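Local coordinates for vibralactone Cyclase (Boreostereum vibrans, PDB 6KD0), which catalyses the cyclization that forms the fused bicyclic beta-lactone of vibralactone, and has an alpha/beta hydrolase fold, at residues K93-L98 with K124-A129; C128-D133 with G161-D166; Y83-S88 with I120-L125; G170-G175 with W336-T341; F53-L58 with D114-R119. All coordinates share one frame; numbering follows the deposited sequence.

Contact 1. Residues K93-L98 with K124-A129; sequences KTYPLL and KLQVCA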
# COMPACT_ATOMS: atom_id res chain seq x y z
N LYS A 93 15.04 -8.37 22.97
CA LYS A 93 13.77 -8.89 22.50
C LYS A 93 13.67 -8.75 20.98
O LYS A 93 14.15 -7.77 20.41
CB LYS A 93 12.63 -8.14 23.19
CG LYS A 93 11.26 -8.78 23.08
CD LYS A 93 10.28 -8.05 23.98
CE LYS A 93 8.82 -8.34 23.64
NZ LYS A 93 8.41 -9.73 23.93
N THR A 94 13.05 -9.74 20.34
CA THR A 94 12.75 -9.69 18.91
C THR A 94 11.25 -9.59 18.69
O THR A 94 10.45 -10.08 19.50
CB THR A 94 13.30 -10.91 18.17
OG1 THR A 94 12.72 -12.10 18.71
CG2 THR A 94 14.82 -10.98 18.30
N TYR A 95 10.86 -8.97 17.59
CA TYR A 95 9.48 -8.60 17.33
C TYR A 95 9.04 -9.12 15.97
O TYR A 95 9.88 -9.43 15.12
CB TYR A 95 9.33 -7.07 17.36
CG TYR A 95 9.79 -6.48 18.66
CD1 TYR A 95 8.93 -6.40 19.75
CD2 TYR A 95 11.10 -6.04 18.81
CE1 TYR A 95 9.35 -5.87 20.95
CE2 TYR A 95 11.53 -5.49 20.01
CZ TYR A 95 10.65 -5.42 21.08
OH TYR A 95 11.11 -4.88 22.26
N PRO A 96 7.73 -9.22 15.74
CA PRO A 96 7.25 -9.52 14.38
C PRO A 96 7.69 -8.44 13.41
O PRO A 96 8.13 -7.35 13.80
CB PRO A 96 5.73 -9.58 14.52
CG PRO A 96 5.47 -9.73 16.02
CD PRO A 96 6.62 -9.07 16.70
N LEU A 97 7.55 -8.75 12.11
CA LEU A 97 8.14 -7.98 11.02
C LEU A 97 7.03 -7.44 10.13
O LEU A 97 6.24 -8.22 9.59
CB LEU A 97 9.08 -8.87 10.20
CG LEU A 97 10.34 -8.30 9.55
CD1 LEU A 97 10.72 -9.06 8.27
CD2 LEU A 97 10.25 -6.83 9.30
N LEU A 98 6.97 -6.12 9.97
CA LEU A 98 6.05 -5.47 9.05
C LEU A 98 6.84 -4.81 7.93
O LEU A 98 7.70 -3.96 8.19
CB LEU A 98 5.21 -4.41 9.77
CG LEU A 98 4.34 -3.53 8.87
CD1 LEU A 98 3.17 -4.33 8.27
CD2 LEU A 98 3.83 -2.31 9.63
N LYS A 124 2.89 1.06 18.69
CA LYS A 124 1.55 0.61 19.07
C LYS A 124 1.44 -0.90 18.99
O LYS A 124 0.85 -1.52 19.88
CB LYS A 124 0.50 1.27 18.18
CG LYS A 124 -0.89 0.67 18.30
CD LYS A 124 -1.90 1.68 18.81
CE LYS A 124 -3.21 1.00 19.20
NZ LYS A 124 -3.43 1.04 20.67
N LEU A 125 2.02 -1.51 17.96
CA LEU A 125 1.86 -2.94 17.72
C LEU A 125 2.99 -3.77 18.28
O LEU A 125 2.87 -5.01 18.33
CB LEU A 125 1.75 -3.20 16.21
CG LEU A 125 0.35 -3.23 15.63
CD1 LEU A 125 -0.53 -2.16 16.24
CD2 LEU A 125 0.40 -3.10 14.12
N GLN A 126 4.08 -3.13 18.69
CA GLN A 126 5.32 -3.81 19.04
C GLN A 126 5.78 -4.71 17.89
O GLN A 126 5.93 -5.92 18.03
CB GLN A 126 5.14 -4.59 20.34
CG GLN A 126 4.88 -3.68 21.55
CD GLN A 126 6.08 -2.81 21.89
OE1 GLN A 126 7.09 -3.30 22.38
NE2 GLN A 126 5.99 -1.52 21.59
N VAL A 127 6.00 -4.09 16.73
CA VAL A 127 6.58 -4.77 15.58
C VAL A 127 7.68 -3.88 15.03
O VAL A 127 7.67 -2.66 15.21
CB VAL A 127 5.54 -5.07 14.47
CG1 VAL A 127 4.37 -5.89 15.02
CG2 VAL A 127 5.05 -3.77 13.84
N CYS A 128 8.65 -4.50 14.36
CA CYS A 128 9.65 -3.78 13.58
C CYS A 128 9.06 -3.51 12.20
O CYS A 128 8.63 -4.44 11.52
CB CYS A 128 10.94 -4.58 13.44
SG CYS A 128 11.71 -4.93 15.03
N ALA A 129 9.04 -2.25 11.80
CA ALA A 129 8.55 -1.87 10.48
C ALA A 129 9.72 -1.61 9.55
O ALA A 129 10.79 -1.17 9.98
CB ALA A 129 7.66 -0.64 10.55
O HOH W 1 9.69 -2.62 23.00
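C128 and L98 join the two segments by two backbone hydrogen bonds. C128 N donates to P96 O at 3.0 Å, and L98 N donates to C128 O at 2.8 Å with an almost straight N-H...O angle of 176°. One step further on, A129 CA comes within 3.2 Å of L98 O in a CA-H...O contact, within the parallel pairing of L97 with C128 and L98 with A129. Apolar side chains fill in around this ladder. The P96 ring crosses V127 at about a right angle, CB meeting CG1 at 4.0 Å, while the other branch of V127, CG2, lies against CB of L98.

Strands 97-101 and 128-132 are the outer parts of a beta-alpha-beta unit with helix 115-125 between them, the repeating element of the parallel region of an alpha/beta hydrolase sheet. The chain leaves that helix at Q126, whose positive phi (55°) helps turn it into the second strand.

Beside this turn stands Y95. Its CG is anti to the carbonyl carbon (chi1 -56°), which lays the ring alongside the Q126 side chain, ring and amide planes nearly perpendicular. CD1 comes within 3.5 Å of Q126 O, and C128 SG sits obliquely to the ring. A water bridges Y95 OH and Q126 OE1, 2.8 Å from each, and Q126 NE2 is tied back to D123 O. With an alanine here in place of Y95, the water would probably lose its phenol partner and a gap would be likely to open beside C128 and P85.

Contact 2. Residues C128-D133 with G161-D166; sequences CAVSID and GSFNAD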
# COMPACT_ATOMS: atom_id res chain seq x y z
N CYS A 128 8.65 -4.50 14.36
CA CYS A 128 9.65 -3.78 13.58
C CYS A 128 9.06 -3.51 12.20
O CYS A 128 8.63 -4.44 11.52
CB CYS A 128 10.94 -4.58 13.44
SG CYS A 128 11.71 -4.93 15.03
N ALA A 129 9.04 -2.25 11.80
CA ALA A 129 8.55 -1.87 10.48
C ALA A 129 9.72 -1.61 9.55
O ALA A 129 10.79 -1.17 9.98
CB ALA A 129 7.66 -0.64 10.55
N VAL A 130 9.51 -1.87 8.26
CA VAL A 130 10.52 -1.63 7.24
C VAL A 130 9.84 -0.86 6.11
O VAL A 130 8.73 -1.21 5.70
CB VAL A 130 11.10 -2.95 6.70
CG1 VAL A 130 12.21 -2.68 5.71
CG2 VAL A 130 11.57 -3.82 7.85
N SER A 131 10.50 0.19 5.63
CA SER A 131 10.02 1.03 4.53
C SER A 131 11.15 1.20 3.53
O SER A 131 12.30 1.41 3.92
CB SER A 131 9.58 2.39 5.06
OG SER A 131 8.88 3.11 4.05
N ILE A 132 10.86 1.11 2.23
CA ILE A 132 11.94 1.09 1.24
C ILE A 132 11.70 2.11 0.12
O ILE A 132 10.56 2.38 -0.28
CB ILE A 132 12.18 -0.32 0.66
CG1 ILE A 132 11.22 -0.66 -0.49
CG2 ILE A 132 12.17 -1.36 1.79
CD1 ILE A 132 9.75 -0.83 -0.07
N ASP A 133 12.80 2.66 -0.38
CA ASP A 133 12.78 3.67 -1.44
C ASP A 133 12.96 2.99 -2.80
O ASP A 133 14.00 3.09 -3.46
CB ASP A 133 13.86 4.72 -1.20
CG ASP A 133 13.58 5.58 0.03
OD1 ASP A 133 12.44 5.53 0.54
OD2 ASP A 133 14.50 6.30 0.47
N GLY A 161 17.16 -10.26 12.16
CA GLY A 161 17.74 -10.24 13.50
C GLY A 161 18.59 -9.03 13.77
O GLY A 161 18.68 -8.56 14.92
N SER A 162 19.21 -8.47 12.73
CA SER A 162 20.07 -7.31 12.91
C SER A 162 19.30 -6.05 13.28
O SER A 162 19.92 -5.10 13.76
CB SER A 162 20.91 -7.09 11.65
OG SER A 162 20.12 -6.54 10.62
N PHE A 163 17.97 -6.02 13.13
CA PHE A 163 17.22 -4.91 13.70
C PHE A 163 16.10 -5.41 14.62
O PHE A 163 15.03 -4.79 14.72
CB PHE A 163 16.69 -3.97 12.60
CG PHE A 163 15.95 -4.65 11.49
CD1 PHE A 163 14.58 -4.81 11.55
CD2 PHE A 163 16.62 -5.11 10.36
CE1 PHE A 163 13.88 -5.43 10.52
CE2 PHE A 163 15.94 -5.74 9.33
CZ PHE A 163 14.56 -5.91 9.41
N ASN A 164 16.36 -6.52 15.33
CA ASN A 164 15.51 -7.03 16.41
C ASN A 164 14.17 -7.57 15.91
O ASN A 164 13.19 -7.60 16.66
CB ASN A 164 15.25 -5.96 17.48
CG ASN A 164 16.45 -5.71 18.36
OD1 ASN A 164 17.38 -5.00 17.97
ND2 ASN A 164 16.44 -6.28 19.56
N ALA A 165 14.11 -8.02 14.66
CA ALA A 165 12.90 -8.60 14.09
C ALA A 165 13.08 -10.10 13.90
O ALA A 165 14.20 -10.60 13.72
CB ALA A 165 12.55 -7.94 12.75
N ASP A 166 11.96 -10.82 13.96
CA ASP A 166 11.97 -12.25 13.68
C ASP A 166 10.70 -12.57 12.90
O ASP A 166 9.60 -12.57 13.47
CB ASP A 166 12.07 -13.07 14.97
CG ASP A 166 11.98 -14.59 14.73
OD1 ASP A 166 11.89 -15.02 13.55
OD2 ASP A 166 12.00 -15.33 15.73
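F163 is the first residue of the 161-166 loop to meet strand 128-132, and it does so with both ring and backbone. Its CG sits between the backbone N and the carbonyl carbon (chi1 51°), and the ring reaches back to two residues of the strand that face the same way. CD1 comes to CB of C128 at 4.1 Å, with that carbon at the ring edge, near its plane. Farther round the rim, CE1 is 3.9 Å from CG2 of V130, whose side chain crosses the phenylalanine at about a right angle. The carbonyl oxygen F163 O comes within 3.3 Å of C128 SG.

In this alpha/beta hydrolase sheet the chain, coming back from helix 144-158, passes the start of strand 128-132 on its way to strand 171-176, two places along. Within the turn, N164 N donates to G161 O at 3.1 Å.

N164 continues the backbone contact: its O lies 3.5 Å from the same sulfur, so two successive carbonyl oxygens approach C128 SG. The amide end of N164 turns away, where ND2 donates to the carbonyl oxygens of K91 and K93. At A165 the methyl comes to CB of C128 at 3.8 Å and lies about as near to SG; beyond the strand it also touches L97, and the neighbouring V130 packs on L97 as well.

Contact 3. Residues Y83-S88 with I120-L125; sequences YIPTSS and IICDKL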
# COMPACT_ATOMS: atom_id res chain seq x y z
N TYR A 83 12.10 0.60 11.76
CA TYR A 83 11.42 1.24 12.88
C TYR A 83 11.32 0.17 13.95
O TYR A 83 10.60 -0.82 13.77
CB TYR A 83 10.03 1.74 12.48
CG TYR A 83 10.00 2.70 11.30
CD1 TYR A 83 10.17 2.24 10.00
CD2 TYR A 83 9.81 4.07 11.49
CE1 TYR A 83 10.16 3.11 8.93
CE2 TYR A 83 9.80 4.95 10.42
CZ TYR A 83 9.97 4.46 9.14
OH TYR A 83 9.98 5.33 8.06
N ILE A 84 12.05 0.35 15.05
CA ILE A 84 12.34 -0.71 16.01
C ILE A 84 11.79 -0.27 17.36
O ILE A 84 12.20 0.78 17.86
CB ILE A 84 13.84 -0.99 16.09
CG1 ILE A 84 14.40 -1.26 14.69
CG2 ILE A 84 14.13 -2.10 17.11
CD1 ILE A 84 15.88 -0.98 14.53
N PRO A 85 10.87 -1.02 17.97
CA PRO A 85 10.39 -0.66 19.32
C PRO A 85 11.47 -0.86 20.35
O PRO A 85 12.23 -1.84 20.31
CB PRO A 85 9.21 -1.62 19.56
CG PRO A 85 9.33 -2.70 18.56
CD PRO A 85 10.22 -2.23 17.44
N THR A 86 11.54 0.07 21.31
CA THR A 86 12.56 0.03 22.35
C THR A 86 11.98 0.38 23.70
O THR A 86 12.67 0.97 24.53
CB THR A 86 13.72 0.98 22.05
OG1 THR A 86 13.26 2.34 22.05
CG2 THR A 86 14.39 0.67 20.74
N SER A 87 10.70 0.06 23.94
CA SER A 87 10.11 0.32 25.25
C SER A 87 10.24 -0.86 26.22
O SER A 87 10.13 -0.66 27.43
CB SER A 87 8.64 0.71 25.11
OG SER A 87 7.89 -0.28 24.43
N SER A 88 10.45 -2.07 25.71
CA SER A 88 10.70 -3.20 26.60
C SER A 88 11.99 -2.99 27.39
O SER A 88 12.97 -2.48 26.85
CB SER A 88 10.80 -4.50 25.80
OG SER A 88 11.21 -5.57 26.63
N ILE A 120 4.62 5.50 14.77
CA ILE A 120 3.51 5.25 15.66
C ILE A 120 3.21 3.76 15.71
O ILE A 120 3.13 3.16 16.80
CB ILE A 120 2.30 6.08 15.21
CG1 ILE A 120 2.63 7.56 15.41
CG2 ILE A 120 1.04 5.66 15.96
CD1 ILE A 120 1.77 8.50 14.65
N ILE A 121 3.17 3.11 14.54
CA ILE A 121 2.68 1.74 14.46
C ILE A 121 3.66 0.80 15.15
O ILE A 121 3.25 -0.11 15.88
CB ILE A 121 2.43 1.33 12.99
CG1 ILE A 121 1.10 1.90 12.50
CG2 ILE A 121 2.47 -0.20 12.85
CD1 ILE A 121 0.88 1.78 11.01
N CYS A 122 4.96 1.03 14.95
CA CYS A 122 5.95 0.15 15.56
C CYS A 122 5.82 0.18 17.08
O CYS A 122 5.95 -0.87 17.73
CB CYS A 122 7.36 0.51 15.09
SG CYS A 122 8.35 1.63 16.10
N ASP A 123 5.48 1.34 17.65
CA ASP A 123 5.27 1.40 19.10
C ASP A 123 3.93 0.79 19.48
O ASP A 123 3.84 0.05 20.47
CB ASP A 123 5.39 2.85 19.56
CG ASP A 123 5.01 3.05 21.01
OD1 ASP A 123 5.73 2.54 21.89
OD2 ASP A 123 3.99 3.74 21.26
N LYS A 124 2.89 1.06 18.69
CA LYS A 124 1.55 0.61 19.07
C LYS A 124 1.44 -0.90 18.99
O LYS A 124 0.85 -1.52 19.88
CB LYS A 124 0.50 1.27 18.18
CG LYS A 124 -0.89 0.67 18.30
CD LYS A 124 -1.90 1.68 18.81
CE LYS A 124 -3.21 1.00 19.20
NZ LYS A 124 -3.43 1.04 20.67
N LEU A 125 2.02 -1.51 17.96
CA LEU A 125 1.86 -2.94 17.72
C LEU A 125 2.99 -3.77 18.28
O LEU A 125 2.87 -5.01 18.33
CB LEU A 125 1.75 -3.20 16.21
CG LEU A 125 0.35 -3.23 15.63
CD1 LEU A 125 -0.53 -2.16 16.24
CD2 LEU A 125 0.40 -3.10 14.12
O HOH W 2 7.76 1.02 21.99
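Packing comes first, and it centres on C122 of helix 120-125. Its CB lies 3.9 Å from CB of Y83 and 3.7 Å from Y83 O, while SG rests near the Y83 carbonyl carbon. P85 adds to this from farther along the strand: its ring carbon CB is 3.8 Å from C122 O, and CD only just reaches the sulfur. The tyrosine touches with its base alone. Its CG is anti to the carbonyl carbon (chi1 -57°), and the ring runs away from the helix segment until its hydroxyl bonds D115. Strand 83-85 and helix 120-125 run at 28° to one another with their axes 7.4 Å apart, a helix laid along the sheet as in other alpha/beta proteins.

The polar link is made through a water. S87 OG donates to it at 2.8 Å, and the water in turn donates to OD1 of D123; the two side-chain oxygens are themselves 4.4 Å apart. D123 OD1 also takes a salt bridge from R63.

A small thiol set against backbone probably permits the close approach of helix to strand, whereas at the S87 end D123 OD1 is met by both the water and R63, which probably favours the ionised carboxylate.

Contact 4. Residues G170-G175 with W336-T341; sequences GFVIAG and WLFSKT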
# COMPACT_ATOMS: atom_id res chain seq x y z
N GLY A 170 5.82 -13.41 12.94
CA GLY A 170 4.84 -12.69 12.16
C GLY A 170 5.58 -11.93 11.09
O GLY A 170 6.63 -11.34 11.36
N PHE A 171 5.04 -11.95 9.87
CA PHE A 171 5.72 -11.36 8.72
C PHE A 171 4.60 -10.87 7.79
O PHE A 171 4.07 -11.63 6.99
CB PHE A 171 6.64 -12.38 8.05
CG PHE A 171 7.54 -11.81 6.99
CD1 PHE A 171 7.69 -10.45 6.84
CD2 PHE A 171 8.25 -12.66 6.15
CE1 PHE A 171 8.53 -9.94 5.85
CE2 PHE A 171 9.07 -12.17 5.17
CZ PHE A 171 9.21 -10.81 5.02
N VAL A 172 4.24 -9.60 7.95
CA VAL A 172 3.11 -9.00 7.25
C VAL A 172 3.63 -8.02 6.21
O VAL A 172 4.44 -7.14 6.53
CB VAL A 172 2.16 -8.29 8.24
CG1 VAL A 172 1.08 -7.51 7.48
CG2 VAL A 172 1.52 -9.31 9.17
N ILE A 173 3.15 -8.14 4.98
CA ILE A 173 3.48 -7.15 3.95
C ILE A 173 2.26 -6.26 3.76
O ILE A 173 1.11 -6.72 3.77
CB ILE A 173 3.92 -7.80 2.63
CG1 ILE A 173 4.43 -6.73 1.67
CG2 ILE A 173 2.77 -8.60 2.00
CD1 ILE A 173 5.18 -7.28 0.51
N ALA A 174 2.52 -4.96 3.64
CA ALA A 174 1.44 -4.00 3.58
C ALA A 174 1.84 -2.94 2.57
O ALA A 174 3.02 -2.63 2.45
CB ALA A 174 1.16 -3.38 4.96
N GLY A 175 0.87 -2.43 1.82
CA GLY A 175 1.19 -1.39 0.85
C GLY A 175 -0.01 -0.52 0.55
O GLY A 175 -1.16 -0.95 0.65
N TRP A 336 -4.99 -7.81 13.32
CA TRP A 336 -5.62 -9.07 12.95
C TRP A 336 -4.61 -10.00 12.29
O TRP A 336 -4.45 -11.16 12.69
CB TRP A 336 -6.81 -8.82 12.02
CG TRP A 336 -7.38 -10.08 11.43
CD1 TRP A 336 -7.91 -11.14 12.10
CD2 TRP A 336 -7.46 -10.40 10.03
NE1 TRP A 336 -8.33 -12.11 11.21
CE2 TRP A 336 -8.06 -11.68 9.93
CE3 TRP A 336 -7.09 -9.73 8.86
CZ2 TRP A 336 -8.29 -12.31 8.71
CZ3 TRP A 336 -7.31 -10.35 7.64
CH2 TRP A 336 -7.91 -11.63 7.58
N LEU A 337 -3.88 -9.48 11.30
CA LEU A 337 -2.90 -10.31 10.61
C LEU A 337 -1.81 -10.81 11.55
O LEU A 337 -1.42 -11.98 11.50
CB LEU A 337 -2.29 -9.52 9.45
CG LEU A 337 -3.30 -9.17 8.36
CD1 LEU A 337 -2.69 -8.17 7.34
CD2 LEU A 337 -3.80 -10.42 7.65
N PHE A 338 -1.30 -9.94 12.42
CA PHE A 338 -0.27 -10.37 13.36
C PHE A 338 -0.83 -11.32 14.42
O PHE A 338 -0.06 -12.10 15.00
CB PHE A 338 0.38 -9.15 14.02
CG PHE A 338 1.43 -8.48 13.16
CD1 PHE A 338 2.57 -9.15 12.76
CD2 PHE A 338 1.26 -7.16 12.75
CE1 PHE A 338 3.53 -8.54 11.99
CE2 PHE A 338 2.22 -6.53 11.97
CZ PHE A 338 3.35 -7.22 11.58
N SER A 339 -2.14 -11.31 14.66
CA SER A 339 -2.73 -12.23 15.63
C SER A 339 -2.71 -13.68 15.15
O SER A 339 -3.01 -14.57 15.95
CB SER A 339 -4.18 -11.84 15.95
OG SER A 339 -5.03 -12.22 14.89
N LYS A 340 -2.35 -13.92 13.89
CA LYS A 340 -2.23 -15.28 13.39
C LYS A 340 -0.92 -15.94 13.78
O LYS A 340 -0.76 -17.15 13.59
CB LYS A 340 -2.43 -15.28 11.88
CG LYS A 340 -3.79 -14.69 11.53
CD LYS A 340 -4.24 -15.03 10.13
CE LYS A 340 -5.73 -14.74 9.96
NZ LYS A 340 -6.57 -15.56 10.90
N THR A 341 0.03 -15.18 14.34
CA THR A 341 1.22 -15.72 14.99
C THR A 341 1.43 -14.96 16.29
O THR A 341 2.42 -14.23 16.46
CB THR A 341 2.46 -15.61 14.08
OG1 THR A 341 2.55 -14.28 13.57
CG2 THR A 341 2.38 -16.59 12.92
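V172, the residue most deeply covered here, sets one methyl over the ring of F338 and turns the other to L337. Its CG2 stands 3.6 Å from the ring centroid and 15° off the normal, a CH-pi contact in which the nearest ring atom, CE1, is 3.5 Å away. CG1, anti to the backbone N (chi1 172°), instead meets CD1 of L337 at 3.8 Å, the two side chains crossing at about a right angle.

F338 also serves G170: C of the glycine lies at the ring edge, 4.1 Å from CE1. CA of G170 is also 3.1 Å from OG1 of T341, whose hydroxyl is hydrogen-bonded to K169 O. A beta carbon on G170 would collide with both F338 CD1 and T341 OG1, and its backbone angles by themselves demand glycine. T341 is brought up by a type I turn from F338.

Helix 321-338 thus ends against the start of strand 171-176, the strand leading to a probable nucleophile elbow. Strand 97-101 flanks it on one side, where L98 touches both V172 and F338; on the other is strand 203-207, where L205 packs on L337.

Contact 5. Residues F53-L58 with D114-R119; sequences FLEPSL and DDYDLR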
# COMPACT_ATOMS: atom_id res chain seq x y z
N PHE A 53 0.19 17.28 11.58
CA PHE A 53 -0.97 16.75 12.30
C PHE A 53 -0.58 15.58 13.21
O PHE A 53 -1.12 15.43 14.32
CB PHE A 53 -2.07 16.31 11.34
CG PHE A 53 -3.22 15.61 12.04
CD1 PHE A 53 -4.22 16.35 12.66
CD2 PHE A 53 -3.27 14.22 12.12
CE1 PHE A 53 -5.26 15.71 13.32
CE2 PHE A 53 -4.31 13.59 12.78
CZ PHE A 53 -5.31 14.35 13.38
N LEU A 54 0.33 14.73 12.75
CA LEU A 54 0.67 13.52 13.49
C LEU A 54 1.66 13.76 14.62
O LEU A 54 1.76 12.92 15.52
CB LEU A 54 1.26 12.48 12.55
CG LEU A 54 0.49 11.23 12.12
CD1 LEU A 54 -0.99 11.32 12.33
CD2 LEU A 54 0.86 10.89 10.66
N GLU A 55 2.40 14.88 14.57
CA GLU A 55 3.45 15.17 15.56
C GLU A 55 3.03 14.94 17.01
O GLU A 55 3.79 14.29 17.74
CB GLU A 55 3.93 16.61 15.35
CG GLU A 55 5.01 17.06 16.30
CD GLU A 55 6.38 16.59 15.89
OE1 GLU A 55 7.15 16.14 16.77
OE2 GLU A 55 6.71 16.68 14.68
N PRO A 56 1.86 15.41 17.48
CA PRO A 56 1.50 15.16 18.89
C PRO A 56 1.18 13.71 19.21
O PRO A 56 1.09 13.39 20.39
CB PRO A 56 0.25 16.04 19.10
CG PRO A 56 0.15 16.92 17.92
CD PRO A 56 0.88 16.28 16.81
N SER A 57 0.97 12.85 18.22
CA SER A 57 0.71 11.44 18.44
C SER A 57 1.97 10.59 18.36
O SER A 57 1.89 9.38 18.60
CB SER A 57 -0.31 10.92 17.42
OG SER A 57 -1.50 11.67 17.49
N LEU A 58 3.12 11.17 18.05
CA LEU A 58 4.34 10.38 17.99
C LEU A 58 4.66 9.82 19.37
O LEU A 58 4.44 10.51 20.38
CB LEU A 58 5.52 11.22 17.49
CG LEU A 58 5.62 11.65 16.02
CD1 LEU A 58 6.89 12.45 15.82
CD2 LEU A 58 5.60 10.46 15.07
N ASP A 114 5.34 7.81 4.92
CA ASP A 114 4.69 7.09 6.00
C ASP A 114 5.54 7.08 7.25
O ASP A 114 5.23 6.35 8.21
CB ASP A 114 4.33 5.67 5.55
CG ASP A 114 3.55 5.66 4.26
OD1 ASP A 114 2.36 6.08 4.28
OD2 ASP A 114 4.11 5.27 3.21
N ASP A 115 6.59 7.91 7.27
CA ASP A 115 7.56 7.83 8.36
C ASP A 115 6.88 7.97 9.73
O ASP A 115 7.03 7.10 10.60
CB ASP A 115 8.62 8.91 8.15
CG ASP A 115 9.82 8.73 9.05
OD1 ASP A 115 10.52 7.71 8.95
OD2 ASP A 115 10.06 9.65 9.86
N TYR A 116 6.12 9.04 9.93
CA TYR A 116 5.47 9.22 11.23
C TYR A 116 4.49 8.09 11.51
O TYR A 116 4.48 7.53 12.62
CB TYR A 116 4.77 10.57 11.31
CG TYR A 116 5.72 11.73 11.57
CD1 TYR A 116 7.09 11.61 11.29
CD2 TYR A 116 5.26 12.93 12.07
CE1 TYR A 116 7.96 12.67 11.52
CE2 TYR A 116 6.12 13.99 12.31
CZ TYR A 116 7.47 13.85 12.03
OH TYR A 116 8.31 14.90 12.26
N ASP A 117 3.70 7.68 10.50
CA ASP A 117 2.73 6.62 10.75
C ASP A 117 3.45 5.36 11.24
O ASP A 117 3.00 4.73 12.20
CB ASP A 117 1.94 6.31 9.48
CG ASP A 117 0.71 7.21 9.32
OD1 ASP A 117 0.01 7.45 10.32
OD2 ASP A 117 0.45 7.68 8.19
N LEU A 118 4.60 5.04 10.65
CA LEU A 118 5.29 3.81 11.03
C LEU A 118 5.97 3.95 12.40
O LEU A 118 6.00 2.98 13.17
CB LEU A 118 6.29 3.39 9.96
CG LEU A 118 5.65 2.92 8.63
CD1 LEU A 118 6.69 2.57 7.58
CD2 LEU A 118 4.70 1.72 8.85
N ARG A 119 6.47 5.15 12.74
CA ARG A 119 6.95 5.37 14.10
C ARG A 119 5.84 5.05 15.08
O ARG A 119 6.06 4.37 16.09
CB ARG A 119 7.42 6.81 14.30
CG ARG A 119 8.69 7.19 13.59
CD ARG A 119 8.88 8.69 13.70
NE ARG A 119 9.81 9.21 12.71
CZ ARG A 119 10.88 9.95 13.00
NH1 ARG A 119 11.17 10.25 14.27
NH2 ARG A 119 11.65 10.38 12.03
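L58 lies over one face of the Y116 ring, and this is where the contact is tight. Its CD1 stands 4.0 Å from the ring centroid and 16° off the normal, a CH-pi contact, while CD2 reaches back to CG of the tyrosine at 3.7 Å and on to CD of R119. With CG anti to the carbonyl carbon (chi1 -78°), Y116 sends its ring out between the two segments. L54 comes to the edge: its CB lies near the ring plane, and CD2 is 4.0 Å from CB of Y116. The L54 and D117 side chains cross at about a right angle, L54 CD2 3.6 Å from D117 OD1, a carboxylate whose salt bridge is with R318.

The end of helix 35-54 and the 3-10 turn after it are thereby packed on the first turn of helix 115-125, the helix of a beta-alpha-beta unit in the alpha/beta hydrolase fold. Beside the CE1 rim of the Y116 ring, R119 grips D115 side-on through OD2: NH2, at 2.8 Å, uses the syn lone pair of OD2, and NE approaches from above the carboxylate plane. D115 OD1 takes R81 and Y83, which probably compensates much of the carboxylate's charge.

The outer side is looser. Exposed E55 bends at chi2 to bring OE2 to Y116 OH, but at 3.4 Å the hydrogen bond is weak, with carboxylate and ring planes 84° apart. With a serine in place of Y116, the L58 methyls would probably lose the face they rest on and E55 would be likely to turn freely.

Overall arrangement
Contacts 1 to 4 are largely buried, whereas contact 5 reaches the surface through E55. Contact 1 pairs strands inside the sheet and combines backbone hydrogen bonds with side-chain packing. Contacts 2, 3 and 4 instead lay a loop or helix against strands of the same sheet and depend on packing; water bridges occur in contacts 1 and 3. Strand 128-132 serves contacts 1 and 2, which share C128 and A129; helix 115-125 serves contacts 1, 3 and 5. Contact 4 adjoins contact 1 through strand pairing of L97 with G170 and V172, and through P96 on F338. Contacts 3 and 5 meet where Y83 OH bonds D115, and charged groups are most prominent in contact 5.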